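Long-range contacts in glycosyl hydrolase (Streptomyces cattleya, PDB 7LR8), which probably hydrolyses the beta-1,4 link between mannose and N-acetylglucosamine in the core of N-glycans, as a family 5 glycoside hydrolase: residues G25-H29 with L100-F105; H29-L35 with Q76-L80; V53-W59 with V91-Q97; T149-N155 with L194-A200. The protein carries 1 engineered substitution. All coordinates share one frame; numbering follows the deposited sequence.

Contact 1: G25-H29 with L100-F105; sequences GWFHH and LSSFDF. With BMA (beta-D-mannopyranose), chain D; NAG (2-acetamido-2-deoxy-beta-D-glucopyranose), chain C.
W26 reaches L100, S101, F103 and F105 with CZ2, CZ3 and CH2 of its indole. L100 can be followed atom by atom. Its CB lies 4.1 Å from W26 CH2. From CG the side chain divides. CD1 rests over one face of the F27 ring, 4.0 Å from the ring centroid and 30° off the normal, a CH-pi contact. CD2 touches CE2 of the same ring. CG of L100 stands anti to its carbonyl carbon (chi1 -76°), and this carries both methyls to F27 while CB stays with W26. F27 CD2 sits over the centre of one face of the W26 indole, 3.1 Å above its plane. F27 thus turns its rim to the indole face. L100 to F103 form a type I' turn that links the short strands 99-100 and 103-104. This hairpin lies at the sugar-binding end of the barrel and carries part of the glycan pocket. The N-H of S101 gives a fairly straight bond to O3 of the mannose, 2.7 Å from N to O3. The serine also meets the tryptophan: OG lies at the indole edge, 3.6 Å from W26 CZ2. A water joins the two polar groups, accepting from W26 NE1 at 2.8 Å and bonded also to S101 OG. Further along, F105 CZ touches W26 CZ3 at the indole edge. The F105 and H28 rings meet rim to rim with their planes 72° apart. The second subunit packs here too, with its H114 stacked on F103.

Contact 2: H29-L35 with Q76-L80; sequences HWLDFDL and QLAAL. With SO4 (sulfate ion), chain K.
F33 holds CG anti to its backbone N (chi1 -170°), which swings the ring under the side chain of Q76. Q76 in turn has CG anti to its carbonyl carbon (chi1 -68°) and runs extended beyond it, back past the phenyl ring. CB of Q76 sits almost exactly above the F33 ring centre, 3.7 Å from the centroid, a CH-pi contact. The amide lies against F33 CG and CB, its plane 21° from that of the ring. W30 flanks the same glutamine on another side. Its CE3 lies 3.8 Å from Q76 OE1, which sits near the indole plane at the edge. CH2 of the indole touches both L77 CD1 and L80 CD1. H29 NE2 lies over one face of the indole, and H29 CE1 touches L80 CD1. L35 CD1 closes the other end against A79. Thus the turn after strand 15-19 and the start of helix 35-46 pack on helix 71-86, in the outer helical layer of the barrel. With an alanine at F33, the face under Q76 CB would be lost and the glutamine chain would probably be freer to shift. No direct hydrogen bond crosses the contact. Two waters do the work instead. Both donate to W30 O; one also donates to Q76 OE1, and the other accepts from Q76 NE2, each at 2.8 Å from its glutamine atom. NE2 also donates to O4 of a sulfate, 3.0 Å away, probably a crystallisation ion, which R72 binds too. The two waters suit the amide oxygen and nitrogen separately, which probably fixes the amide's rotation.

Contact 3: V53-W59 with V91-Q97; sequences VRVFPLW and VNVDGLQ
V55 CG2 touches V91 CG1 at 3.7 Å and also V93 CG2. V53 CG2 meets V91 CG2 beside them. These valines share one face of the sheet, which helix 71-86 covers with L80, T81, A84 and L77. P57 extends the apolar row, with CD and CG against V93 CG1. Beyond the strands, L96 CD2 sits over the W59 indole, 3.7 Å from the centroid of its five-membered ring, a CH-pi contact. Backbone bonds V53 O to N92 N, N92 O to V55 N and V55 O to D94 N set the parallel register. Past the strand ends, Q97 O accepts from W59 N. The Q97 chain bends at chi2 (73°), and NE2 then donates to P57 O at 2.9 Å and to D94 O at 2.9 Å. The first bond uses a carbonyl lone pair; the second comes from above the carbonyl plane. On the face opposite the valines, R54 grips D94 side-on. NE is 2.6 Å from OD1 and NH2 is 2.7 Å from OD2. Both nitrogens approach from above the carboxylate plane, and the two planes are 56° apart. F56 CZ lies over the guanidinium centre, 3.5 Å above its plane. A leucine in place of R54 would probably leave the buried D94 carboxylate without its charge partner and take one support from E268. R54 NH1 bridges to E268, which binds the mannose, and NH2 bonds N152. Strand 52-55, helix 71-86 and strand 90-94 form a beta-alpha-beta unit of the (beta/alpha)8 barrel, with the polar residues at the strand ends facing the sugar site, as in family 5 enzymes.

Contact 4: T149-N155 with L194-A200; sequences TVGNAIN and LHAEYDA. Engineered in segment 149-155: A153 (natural residue Glu). With BMA (beta-D-mannopyranose), chain D.
N155 and E197 run antiparallel alongside each other, their amide and carboxylate planes 79° apart. E197 bends at chi2 (-51°), and this brings OE2 back to the N-H of N155 at 3.1 Å, met nearly along the C-O axis. The N155 side chain passes Y198 at a slant. CG of N155 stands between its own backbone N and carbonyl carbon (chi1 65°), and the amide end thereby reaches the Y198 backbone. OD1 accepts from Y198 N at 3.0 Å, and ND2 gives a longer bond to Y198 O at 3.3 Å, from above the carbonyl plane. ND2 also bonds H207. The H195 ring turns its ND1 to E197 OE1, 2.6 Å away, on the anti lone pair of that oxygen. I154 lies beside E197, its CG2 near OE2. Earlier in both segments, T149 CG2 packs on A196 CB, and V150 N bonds L194 O where neighbouring strands of the barrel run parallel. The A153 N-H gives a weak bond to A196 O. A153 is an engineered alanine where the natural chain has glutamate; its CB touches Y198 CB at 3.8 Å. The position is probably that of the family's acid/base glutamate, at the end of the fourth strand. Its neighbour N152 points to the sugar, and ND2 donates to mannose O2 at 2.7 Å. Both oxygens of E197 thus have protein donors deep in the fold, and N155 uses both ends of its amide. These bonds tie the chain just after position 153 to the loop that brings Y198 to the glycan.

Contacts 1, 3 and 4 gather round the bound glycan, while contact 2 lies farther out. Contacts 1 and 4 both touch the mannose, from segments 100-105 and 149-155, though their centres are 16 Å apart. They meet where L100 CD2 lies 3.7 Å from N152 ND2. Contact 3 adjoins both, its centre about 11 Å from each of theirs. Its strand 90-94 neighbours strand 145-152 of contact 4, with V93 O 2.8 Å from T149 N. Contact 2 shares H29 with contact 1 and reaches contact 3 through W30 NE1 and F56 O, 2.9 Å apart. Contacts 2 and 4 do not touch. Contacts 1 and 2 both meet the second subunit.

Contact 1: G25-H29 with L100-F105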
# COMPACT_ATOMS: atom_id res chain seq x y z
N GLY B 25 5.53 11.89 -13.06
CA GLY B 25 4.90 11.17 -11.97
C GLY B 25 4.90 9.66 -12.08
O GLY B 25 4.55 8.99 -11.10
N TRP B 26 5.27 9.11 -13.24
CA TRP B 26 5.22 7.65 -13.43
C TRP B 26 3.78 7.20 -13.14
O TRP B 26 2.83 7.97 -13.33
CB TRP B 26 6.30 6.99 -12.57
CG TRP B 26 6.56 5.52 -12.83
CD1 TRP B 26 7.08 4.97 -13.97
CD2 TRP B 26 6.37 4.43 -11.91
NE1 TRP B 26 7.19 3.61 -13.83
CE2 TRP B 26 6.76 3.25 -12.58
CE3 TRP B 26 5.87 4.34 -10.60
CZ2 TRP B 26 6.69 2.00 -11.98
CZ3 TRP B 26 5.80 3.09 -10.00
CH2 TRP B 26 6.20 1.93 -10.69
N PHE B 27 3.59 5.97 -12.69
CA PHE B 27 2.22 5.54 -12.41
C PHE B 27 1.60 6.23 -11.21
O PHE B 27 0.39 6.11 -11.00
CB PHE B 27 2.19 4.03 -12.24
CG PHE B 27 2.67 3.30 -13.45
CD1 PHE B 27 2.02 3.45 -14.67
CD2 PHE B 27 3.77 2.47 -13.38
CE1 PHE B 27 2.47 2.79 -15.80
CE2 PHE B 27 4.22 1.79 -14.50
CZ PHE B 27 3.56 1.95 -15.71
N HIS B 28 2.39 6.97 -10.43
CA HIS B 28 1.81 7.82 -9.40
C HIS B 28 1.10 9.03 -9.98
O HIS B 28 0.55 9.83 -9.21
CB HIS B 28 2.89 8.27 -8.41
CG HIS B 28 3.75 7.16 -7.89
ND1 HIS B 28 3.24 6.09 -7.18
CD2 HIS B 28 5.09 6.97 -7.95
CE1 HIS B 28 4.23 5.28 -6.84
NE2 HIS B 28 5.36 5.79 -7.29
N HIS B 29 1.05 9.18 -11.31
CA HIS B 29 0.36 10.33 -11.88
C HIS B 29 -1.14 10.32 -11.58
O HIS B 29 -1.78 11.37 -11.65
CB HIS B 29 0.61 10.42 -13.39
CG HIS B 29 -0.22 9.48 -14.20
ND1 HIS B 29 -0.91 9.90 -15.32
CD2 HIS B 29 -0.46 8.15 -14.09
CE1 HIS B 29 -1.56 8.87 -15.84
NE2 HIS B 29 -1.29 7.80 -15.12
N LEU B 100 4.28 -3.63 -10.38
CA LEU B 100 4.85 -2.79 -11.44
C LEU B 100 6.31 -2.49 -11.13
O LEU B 100 6.60 -1.81 -10.13
CB LEU B 100 4.06 -1.49 -11.59
CG LEU B 100 2.70 -1.55 -12.29
CD1 LEU B 100 1.94 -0.24 -12.08
CD2 LEU B 100 2.88 -1.85 -13.78
N SER B 101 7.21 -2.97 -11.99
CA SER B 101 8.61 -2.52 -12.02
C SER B 101 9.30 -2.66 -10.66
O SER B 101 10.02 -1.75 -10.22
CB SER B 101 8.71 -1.08 -12.52
OG SER B 101 7.97 -0.91 -13.72
N SER B 102 9.08 -3.80 -10.00
CA SER B 102 9.68 -4.28 -8.74
C SER B 102 8.86 -3.90 -7.51
O SER B 102 9.14 -4.41 -6.43
CB SER B 102 11.14 -3.83 -8.53
OG SER B 102 11.19 -2.49 -8.05
N PHE B 103 7.87 -3.03 -7.65
CA PHE B 103 7.00 -2.62 -6.55
C PHE B 103 5.66 -3.35 -6.58
O PHE B 103 5.02 -3.47 -7.63
CB PHE B 103 6.73 -1.11 -6.61
CG PHE B 103 7.96 -0.27 -6.49
CD1 PHE B 103 8.50 0.02 -5.25
CD2 PHE B 103 8.60 0.21 -7.65
CE1 PHE B 103 9.66 0.79 -5.15
CE2 PHE B 103 9.74 0.98 -7.55
CZ PHE B 103 10.28 1.27 -6.29
N ASP B 104 5.21 -3.78 -5.40
CA ASP B 104 3.87 -4.33 -5.21
C ASP B 104 2.97 -3.24 -4.64
O ASP B 104 3.25 -2.70 -3.55
CB ASP B 104 3.89 -5.52 -4.25
CG ASP B 104 4.51 -6.77 -4.86
OD1 ASP B 104 4.57 -6.89 -6.11
OD2 ASP B 104 4.93 -7.63 -4.06
N PHE B 105 1.86 -2.97 -5.33
CA PHE B 105 0.85 -2.00 -4.89
C PHE B 105 -0.37 -2.78 -4.41
O PHE B 105 -1.23 -3.15 -5.21
CB PHE B 105 0.52 -1.02 -6.02
CG PHE B 105 1.69 -0.17 -6.42
CD1 PHE B 105 2.03 0.96 -5.68
CD2 PHE B 105 2.50 -0.53 -7.48
CE1 PHE B 105 3.14 1.74 -6.01
CE2 PHE B 105 3.60 0.24 -7.83
CZ PHE B 105 3.92 1.37 -7.09
C1 BMA D . 7.92 -6.62 -16.25
C2 BMA D . 6.92 -5.41 -16.28
C3 BMA D . 7.35 -4.39 -15.24
C4 BMA D . 8.91 -4.12 -15.36
C5 BMA D . 9.51 -4.79 -16.62
C6 BMA D . 11.02 -4.65 -16.73
O2 BMA D . 5.59 -5.83 -15.99
O3 BMA D . 6.93 -4.80 -13.92
O4 BMA D . 9.11 -2.73 -15.42
O5 BMA D . 9.26 -6.21 -16.58
O6 BMA D . 11.59 -5.30 -15.57
C1 NAG C . 10.40 -9.82 -12.80
C2 NAG C . 10.21 -8.42 -12.23
C3 NAG C . 9.00 -7.73 -12.88
C4 NAG C . 9.08 -7.80 -14.41
C5 NAG C . 9.27 -9.26 -14.81
C6 NAG C . 9.40 -9.50 -16.30
C7 NAG C . 10.75 -7.73 -9.93
C8 NAG C . 10.46 -7.95 -8.47
N2 NAG C . 10.06 -8.48 -10.79
O1 NAG C . 11.57 -10.36 -12.29
O3 NAG C . 8.92 -6.38 -12.45
O4 NAG C . 7.87 -7.25 -14.93
O5 NAG C . 10.47 -9.76 -14.22
O6 NAG C . 9.41 -10.90 -16.58
O7 NAG C . 11.58 -6.90 -10.31
O HOH W 1 8.31 1.42 -15.22

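Contact 2: H29-L35 with Q76-L80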
# COMPACT_ATOMS: atom_id res chain seq x y z
N HIS B 29 1.05 9.18 -11.31
CA HIS B 29 0.36 10.33 -11.88
C HIS B 29 -1.14 10.32 -11.58
O HIS B 29 -1.78 11.37 -11.65
CB HIS B 29 0.61 10.42 -13.39
CG HIS B 29 -0.22 9.48 -14.20
ND1 HIS B 29 -0.91 9.90 -15.32
CD2 HIS B 29 -0.46 8.15 -14.09
CE1 HIS B 29 -1.56 8.87 -15.84
NE2 HIS B 29 -1.29 7.80 -15.12
N TRP B 30 -1.71 9.17 -11.21
CA TRP B 30 -3.12 9.19 -10.80
C TRP B 30 -3.36 10.08 -9.59
O TRP B 30 -4.50 10.54 -9.39
CB TRP B 30 -3.60 7.78 -10.50
CG TRP B 30 -3.47 6.83 -11.64
CD1 TRP B 30 -2.62 5.76 -11.71
CD2 TRP B 30 -4.20 6.85 -12.88
NE1 TRP B 30 -2.78 5.11 -12.91
CE2 TRP B 30 -3.74 5.75 -13.65
CE3 TRP B 30 -5.21 7.67 -13.41
CZ2 TRP B 30 -4.25 5.46 -14.92
CZ3 TRP B 30 -5.71 7.38 -14.70
CH2 TRP B 30 -5.22 6.28 -15.43
N LEU B 31 -2.32 10.34 -8.79
CA LEU B 31 -2.45 11.22 -7.63
C LEU B 31 -2.33 12.69 -7.98
O LEU B 31 -2.66 13.54 -7.14
CB LEU B 31 -1.39 10.86 -6.58
CG LEU B 31 -1.40 9.41 -6.08
CD1 LEU B 31 -0.19 9.17 -5.17
CD2 LEU B 31 -2.69 9.07 -5.35
N ASP B 32 -1.85 13.01 -9.18
CA ASP B 32 -1.64 14.38 -9.63
C ASP B 32 -1.95 14.39 -11.12
O ASP B 32 -1.09 14.68 -11.98
CB ASP B 32 -0.21 14.84 -9.35
CG ASP B 32 0.09 14.92 -7.86
OD1 ASP B 32 -0.43 15.83 -7.18
OD2 ASP B 32 0.83 14.04 -7.37
N PHE B 33 -3.19 14.04 -11.44
CA PHE B 33 -3.54 13.73 -12.82
C PHE B 33 -3.54 15.00 -13.66
O PHE B 33 -4.28 15.95 -13.36
CB PHE B 33 -4.88 13.02 -12.89
CG PHE B 33 -5.19 12.47 -14.25
CD1 PHE B 33 -4.58 11.31 -14.70
CD2 PHE B 33 -6.08 13.13 -15.09
CE1 PHE B 33 -4.85 10.81 -15.97
CE2 PHE B 33 -6.36 12.63 -16.36
CZ PHE B 33 -5.74 11.46 -16.79
N ASP B 34 -2.70 15.01 -14.68
CA ASP B 34 -2.46 16.16 -15.55
C ASP B 34 -2.73 15.68 -16.96
O ASP B 34 -1.88 15.01 -17.56
CB ASP B 34 -1.03 16.69 -15.38
CG ASP B 34 -0.76 17.95 -16.19
OD1 ASP B 34 -1.36 18.14 -17.27
OD2 ASP B 34 0.08 18.76 -15.75
N LEU B 35 -3.91 16.01 -17.50
CA LEU B 35 -4.27 15.54 -18.83
C LEU B 35 -3.38 16.13 -19.92
O LEU B 35 -3.10 15.46 -20.92
CB LEU B 35 -5.74 15.84 -19.11
CG LEU B 35 -6.38 15.24 -20.37
CD1 LEU B 35 -6.22 13.73 -20.41
CD2 LEU B 35 -7.87 15.63 -20.43
N GLN B 76 -10.74 9.70 -14.81
CA GLN B 76 -9.40 10.02 -15.30
C GLN B 76 -8.94 8.97 -16.31
O GLN B 76 -8.36 9.30 -17.35
CB GLN B 76 -8.41 10.11 -14.13
CG GLN B 76 -8.65 11.32 -13.21
CD GLN B 76 -7.97 11.15 -11.85
OE1 GLN B 76 -7.54 10.06 -11.50
NE2 GLN B 76 -7.86 12.25 -11.10
N LEU B 77 -9.23 7.69 -16.03
CA LEU B 77 -8.89 6.63 -16.98
C LEU B 77 -9.64 6.81 -18.30
O LEU B 77 -9.06 6.59 -19.37
CB LEU B 77 -9.21 5.27 -16.35
CG LEU B 77 -8.93 4.04 -17.21
CD1 LEU B 77 -7.44 3.94 -17.59
CD2 LEU B 77 -9.39 2.77 -16.51
N ALA B 78 -10.91 7.23 -18.24
CA ALA B 78 -11.65 7.50 -19.47
C ALA B 78 -11.05 8.69 -20.21
O ALA B 78 -10.96 8.66 -21.45
CB ALA B 78 -13.13 7.75 -19.15
N ALA B 79 -10.63 9.73 -19.49
CA ALA B 79 -10.02 10.89 -20.13
C ALA B 79 -8.71 10.51 -20.80
O ALA B 79 -8.41 10.98 -21.91
CB ALA B 79 -9.80 12.00 -19.11
N LEU B 80 -7.93 9.65 -20.16
CA LEU B 80 -6.72 9.13 -20.79
C LEU B 80 -7.07 8.33 -22.04
O LEU B 80 -6.39 8.44 -23.07
CB LEU B 80 -5.95 8.27 -19.79
CG LEU B 80 -4.54 7.79 -20.15
CD1 LEU B 80 -3.85 7.39 -18.85
CD2 LEU B 80 -4.55 6.62 -21.12
S SO4 K . -9.41 15.54 -12.30
O1 SO4 K . -10.47 14.74 -11.70
O2 SO4 K . -9.96 16.30 -13.42
O3 SO4 K . -8.86 16.46 -11.30
O4 SO4 K . -8.34 14.67 -12.79
O HOH W 2 -6.98 9.33 -8.88
O HOH W 3 -6.24 12.60 -8.83

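Contact 3: V53-W59 with V91-Q97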
# COMPACT_ATOMS: atom_id res chain seq x y z
N VAL B 53 -1.74 1.70 -27.00
CA VAL B 53 -1.00 1.77 -25.74
C VAL B 53 -1.62 0.77 -24.78
O VAL B 53 -2.82 0.47 -24.85
CB VAL B 53 -1.02 3.19 -25.11
CG1 VAL B 53 -0.16 4.15 -25.93
CG2 VAL B 53 -2.43 3.71 -25.01
N ARG B 54 -0.78 0.24 -23.90
CA ARG B 54 -1.21 -0.54 -22.75
C ARG B 54 -1.02 0.34 -21.52
O ARG B 54 0.06 0.90 -21.34
CB ARG B 54 -0.38 -1.83 -22.65
CG ARG B 54 -0.46 -2.58 -21.32
CD ARG B 54 -0.13 -4.06 -21.56
NE ARG B 54 -0.10 -4.86 -20.34
CZ ARG B 54 1.00 -5.32 -19.74
NH1 ARG B 54 2.21 -5.07 -20.25
NH2 ARG B 54 0.90 -6.06 -18.65
N VAL B 55 -2.09 0.51 -20.72
CA VAL B 55 -2.09 1.50 -19.65
C VAL B 55 -2.43 0.86 -18.31
O VAL B 55 -3.10 -0.17 -18.22
CB VAL B 55 -3.04 2.68 -19.94
CG1 VAL B 55 -2.74 3.28 -21.32
CG2 VAL B 55 -4.48 2.25 -19.87
N PHE B 56 -1.99 1.52 -17.24
CA PHE B 56 -1.94 0.91 -15.91
C PHE B 56 -2.56 1.77 -14.82
O PHE B 56 -1.89 2.68 -14.28
CB PHE B 56 -0.50 0.58 -15.55
CG PHE B 56 0.16 -0.34 -16.53
CD1 PHE B 56 -0.02 -1.71 -16.43
CD2 PHE B 56 0.97 0.17 -17.53
CE1 PHE B 56 0.59 -2.56 -17.33
CE2 PHE B 56 1.58 -0.69 -18.44
CZ PHE B 56 1.38 -2.06 -18.33
N PRO B 57 -3.79 1.47 -14.42
CA PRO B 57 -4.29 1.94 -13.12
C PRO B 57 -3.41 1.42 -12.00
O PRO B 57 -2.77 0.37 -12.13
CB PRO B 57 -5.69 1.33 -13.02
CG PRO B 57 -6.08 0.95 -14.40
CD PRO B 57 -4.80 0.74 -15.20
N LEU B 58 -3.38 2.16 -10.89
CA LEU B 58 -2.83 1.66 -9.63
C LEU B 58 -4.02 1.19 -8.80
O LEU B 58 -4.85 2.01 -8.38
CB LEU B 58 -2.03 2.72 -8.90
CG LEU B 58 -0.64 3.03 -9.44
CD1 LEU B 58 0.08 4.01 -8.53
CD2 LEU B 58 0.17 1.75 -9.60
N TRP B 59 -4.11 -0.12 -8.58
CA TRP B 59 -5.28 -0.71 -7.92
C TRP B 59 -5.61 -0.08 -6.57
O TRP B 59 -6.77 0.32 -6.38
CB TRP B 59 -5.06 -2.23 -7.83
CG TRP B 59 -6.19 -3.02 -7.19
CD1 TRP B 59 -7.54 -2.70 -7.19
CD2 TRP B 59 -6.08 -4.27 -6.50
NE1 TRP B 59 -8.25 -3.67 -6.51
CE2 TRP B 59 -7.38 -4.64 -6.07
CE3 TRP B 59 -5.00 -5.10 -6.17
CZ2 TRP B 59 -7.62 -5.81 -5.36
CZ3 TRP B 59 -5.25 -6.27 -5.47
CH2 TRP B 59 -6.55 -6.61 -5.06
N VAL B 91 -6.58 1.35 -26.79
CA VAL B 91 -6.17 1.24 -25.39
C VAL B 91 -6.52 -0.13 -24.83
O VAL B 91 -7.70 -0.53 -24.84
CB VAL B 91 -6.81 2.34 -24.52
CG1 VAL B 91 -6.47 2.10 -23.02
CG2 VAL B 91 -6.33 3.70 -24.96
N ASN B 92 -5.52 -0.84 -24.32
CA ASN B 92 -5.72 -1.99 -23.45
C ASN B 92 -5.48 -1.56 -22.01
O ASN B 92 -4.47 -0.91 -21.73
CB ASN B 92 -4.78 -3.14 -23.82
CG ASN B 92 -4.58 -4.13 -22.68
OD1 ASN B 92 -3.81 -3.87 -21.75
ND2 ASN B 92 -5.29 -5.25 -22.74
N VAL B 93 -6.39 -1.91 -21.11
CA VAL B 93 -6.26 -1.52 -19.70
C VAL B 93 -5.92 -2.76 -18.89
O VAL B 93 -6.68 -3.73 -18.88
CB VAL B 93 -7.56 -0.87 -19.17
CG1 VAL B 93 -7.39 -0.53 -17.69
CG2 VAL B 93 -7.91 0.38 -19.97
N ASP B 94 -4.80 -2.71 -18.17
CA ASP B 94 -4.48 -3.72 -17.16
C ASP B 94 -5.15 -3.35 -15.84
O ASP B 94 -4.99 -2.22 -15.36
CB ASP B 94 -2.97 -3.83 -16.95
CG ASP B 94 -2.29 -4.70 -17.99
OD1 ASP B 94 -2.45 -4.44 -19.20
OD2 ASP B 94 -1.57 -5.64 -17.60
N GLY B 95 -5.87 -4.29 -15.25
CA GLY B 95 -6.59 -3.94 -14.04
C GLY B 95 -5.82 -4.02 -12.73
O GLY B 95 -5.64 -3.01 -12.04
N LEU B 96 -5.36 -5.21 -12.36
CA LEU B 96 -4.88 -5.47 -11.00
C LEU B 96 -3.36 -5.27 -10.90
O LEU B 96 -2.58 -6.23 -10.95
CB LEU B 96 -5.29 -6.87 -10.58
CG LEU B 96 -6.81 -7.06 -10.44
CD1 LEU B 96 -7.15 -8.52 -10.25
CD2 LEU B 96 -7.34 -6.24 -9.27
N GLN B 97 -2.95 -4.01 -10.72
CA GLN B 97 -1.57 -3.66 -10.32
C GLN B 97 -1.65 -3.15 -8.88
O GLN B 97 -1.98 -1.99 -8.65
CB GLN B 97 -0.95 -2.59 -11.22
CG GLN B 97 -0.61 -3.06 -12.62
CD GLN B 97 -1.87 -3.23 -13.44
OE1 GLN B 97 -2.17 -4.32 -13.92
NE2 GLN B 97 -2.64 -2.15 -13.58

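Contact 4: T149-N155 with L194-A200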
# COMPACT_ATOMS: atom_id res chain seq x y z
N THR B 149 -6.81 -6.41 -19.71
CA THR B 149 -5.93 -7.47 -19.24
C THR B 149 -6.13 -7.57 -17.73
O THR B 149 -6.17 -6.54 -17.06
CB THR B 149 -4.47 -7.17 -19.59
OG1 THR B 149 -4.33 -7.12 -21.02
CG2 THR B 149 -3.53 -8.23 -19.04
N VAL B 150 -6.28 -8.79 -17.21
CA VAL B 150 -6.68 -8.94 -15.80
C VAL B 150 -5.74 -8.16 -14.88
O VAL B 150 -6.19 -7.39 -14.03
CB VAL B 150 -6.77 -10.43 -15.42
CG1 VAL B 150 -6.87 -10.57 -13.89
CG2 VAL B 150 -7.96 -11.07 -16.11
N GLY B 151 -4.43 -8.33 -15.07
CA GLY B 151 -3.46 -7.55 -14.30
C GLY B 151 -2.05 -7.91 -14.75
O GLY B 151 -1.79 -9.00 -15.27
N ASN B 152 -1.14 -6.97 -14.52
CA ASN B 152 0.22 -7.10 -15.05
C ASN B 152 0.98 -8.17 -14.27
O ASN B 152 1.44 -7.93 -13.15
CB ASN B 152 0.97 -5.77 -14.97
CG ASN B 152 2.42 -5.93 -15.35
OD1 ASN B 152 2.72 -6.52 -16.37
ND2 ASN B 152 3.34 -5.45 -14.50
N ALA B 153 1.11 -9.36 -14.86
CA ALA B 153 1.88 -10.45 -14.27
C ALA B 153 1.44 -10.70 -12.83
O ALA B 153 2.25 -10.81 -11.91
CB ALA B 153 3.39 -10.15 -14.32
N ILE B 154 0.12 -10.81 -12.64
CA ILE B 154 -0.43 -11.07 -11.31
C ILE B 154 0.08 -12.40 -10.77
O ILE B 154 0.17 -12.58 -9.55
CB ILE B 154 -1.98 -11.03 -11.34
CG1 ILE B 154 -2.54 -10.89 -9.91
CG2 ILE B 154 -2.56 -12.27 -12.01
CD1 ILE B 154 -2.47 -9.48 -9.38
N ASN B 155 0.47 -13.33 -11.66
CA ASN B 155 1.03 -14.60 -11.22
C ASN B 155 2.26 -14.44 -10.34
O ASN B 155 2.63 -15.39 -9.64
CB ASN B 155 1.37 -15.50 -12.42
CG ASN B 155 2.49 -14.95 -13.33
OD1 ASN B 155 2.52 -13.76 -13.66
ND2 ASN B 155 3.38 -15.83 -13.74
N LEU B 194 -8.21 -10.60 -21.76
CA LEU B 194 -7.16 -11.60 -21.64
C LEU B 194 -6.52 -11.46 -20.27
O LEU B 194 -6.82 -10.55 -19.49
CB LEU B 194 -6.10 -11.42 -22.73
CG LEU B 194 -5.37 -10.07 -22.65
CD1 LEU B 194 -3.88 -10.25 -22.95
CD2 LEU B 194 -5.96 -9.04 -23.62
N HIS B 195 -5.57 -12.35 -19.99
CA HIS B 195 -4.71 -12.23 -18.83
C HIS B 195 -3.27 -12.38 -19.32
O HIS B 195 -3.03 -12.89 -20.42
CB HIS B 195 -5.06 -13.28 -17.76
CG HIS B 195 -4.69 -14.68 -18.14
ND1 HIS B 195 -3.57 -15.31 -17.64
CD2 HIS B 195 -5.30 -15.57 -18.96
CE1 HIS B 195 -3.50 -16.53 -18.15
NE2 HIS B 195 -4.54 -16.71 -18.95
N ALA B 196 -2.32 -11.90 -18.52
CA ALA B 196 -0.94 -11.74 -18.97
C ALA B 196 -0.01 -12.12 -17.83
O ALA B 196 0.10 -11.37 -16.85
CB ALA B 196 -0.66 -10.31 -19.44
N GLU B 197 0.65 -13.26 -17.96
CA GLU B 197 1.49 -13.78 -16.89
C GLU B 197 2.96 -13.72 -17.29
O GLU B 197 3.31 -13.92 -18.46
CB GLU B 197 1.10 -15.23 -16.56
CG GLU B 197 -0.43 -15.45 -16.41
CD GLU B 197 -1.10 -14.47 -15.45
OE1 GLU B 197 -2.31 -14.20 -15.61
OE2 GLU B 197 -0.43 -13.97 -14.52
N TYR B 198 3.83 -13.43 -16.32
CA TYR B 198 5.26 -13.37 -16.61
C TYR B 198 5.82 -14.78 -16.78
O TYR B 198 5.15 -15.78 -16.51
CB TYR B 198 6.00 -12.57 -15.54
CG TYR B 198 6.61 -13.35 -14.39
CD1 TYR B 198 5.85 -13.78 -13.32
CD2 TYR B 198 7.98 -13.62 -14.37
CE1 TYR B 198 6.42 -14.47 -12.26
CE2 TYR B 198 8.56 -14.30 -13.32
CZ TYR B 198 7.77 -14.73 -12.27
OH TYR B 198 8.37 -15.41 -11.23
N ASP B 199 7.08 -14.86 -17.26
CA ASP B 199 7.56 -16.09 -17.89
C ASP B 199 7.69 -17.27 -16.92
O ASP B 199 7.98 -18.38 -17.39
CB ASP B 199 8.88 -15.84 -18.65
CG ASP B 199 10.04 -15.38 -17.76
OD1 ASP B 199 10.07 -15.71 -16.55
OD2 ASP B 199 10.93 -14.67 -18.29
N ALA B 200 7.49 -17.08 -15.61
CA ALA B 200 7.35 -18.24 -14.73
C ALA B 200 6.26 -19.18 -15.21
O ALA B 200 6.34 -20.40 -14.99
CB ALA B 200 7.04 -17.79 -13.30
C1 BMA D . 7.92 -6.62 -16.25
C2 BMA D . 6.92 -5.41 -16.28
C3 BMA D . 7.35 -4.39 -15.24
C4 BMA D . 8.91 -4.12 -15.36
C5 BMA D . 9.51 -4.79 -16.62
C6 BMA D . 11.02 -4.65 -16.73
O2 BMA D . 5.59 -5.83 -15.99
O3 BMA D . 6.93 -4.80 -13.92
O4 BMA D . 9.11 -2.73 -15.42
O5 BMA D . 9.26 -6.21 -16.58
O6 BMA D . 11.59 -5.30 -15.57
O HOH W 4 -3.08 -11.33 -15.80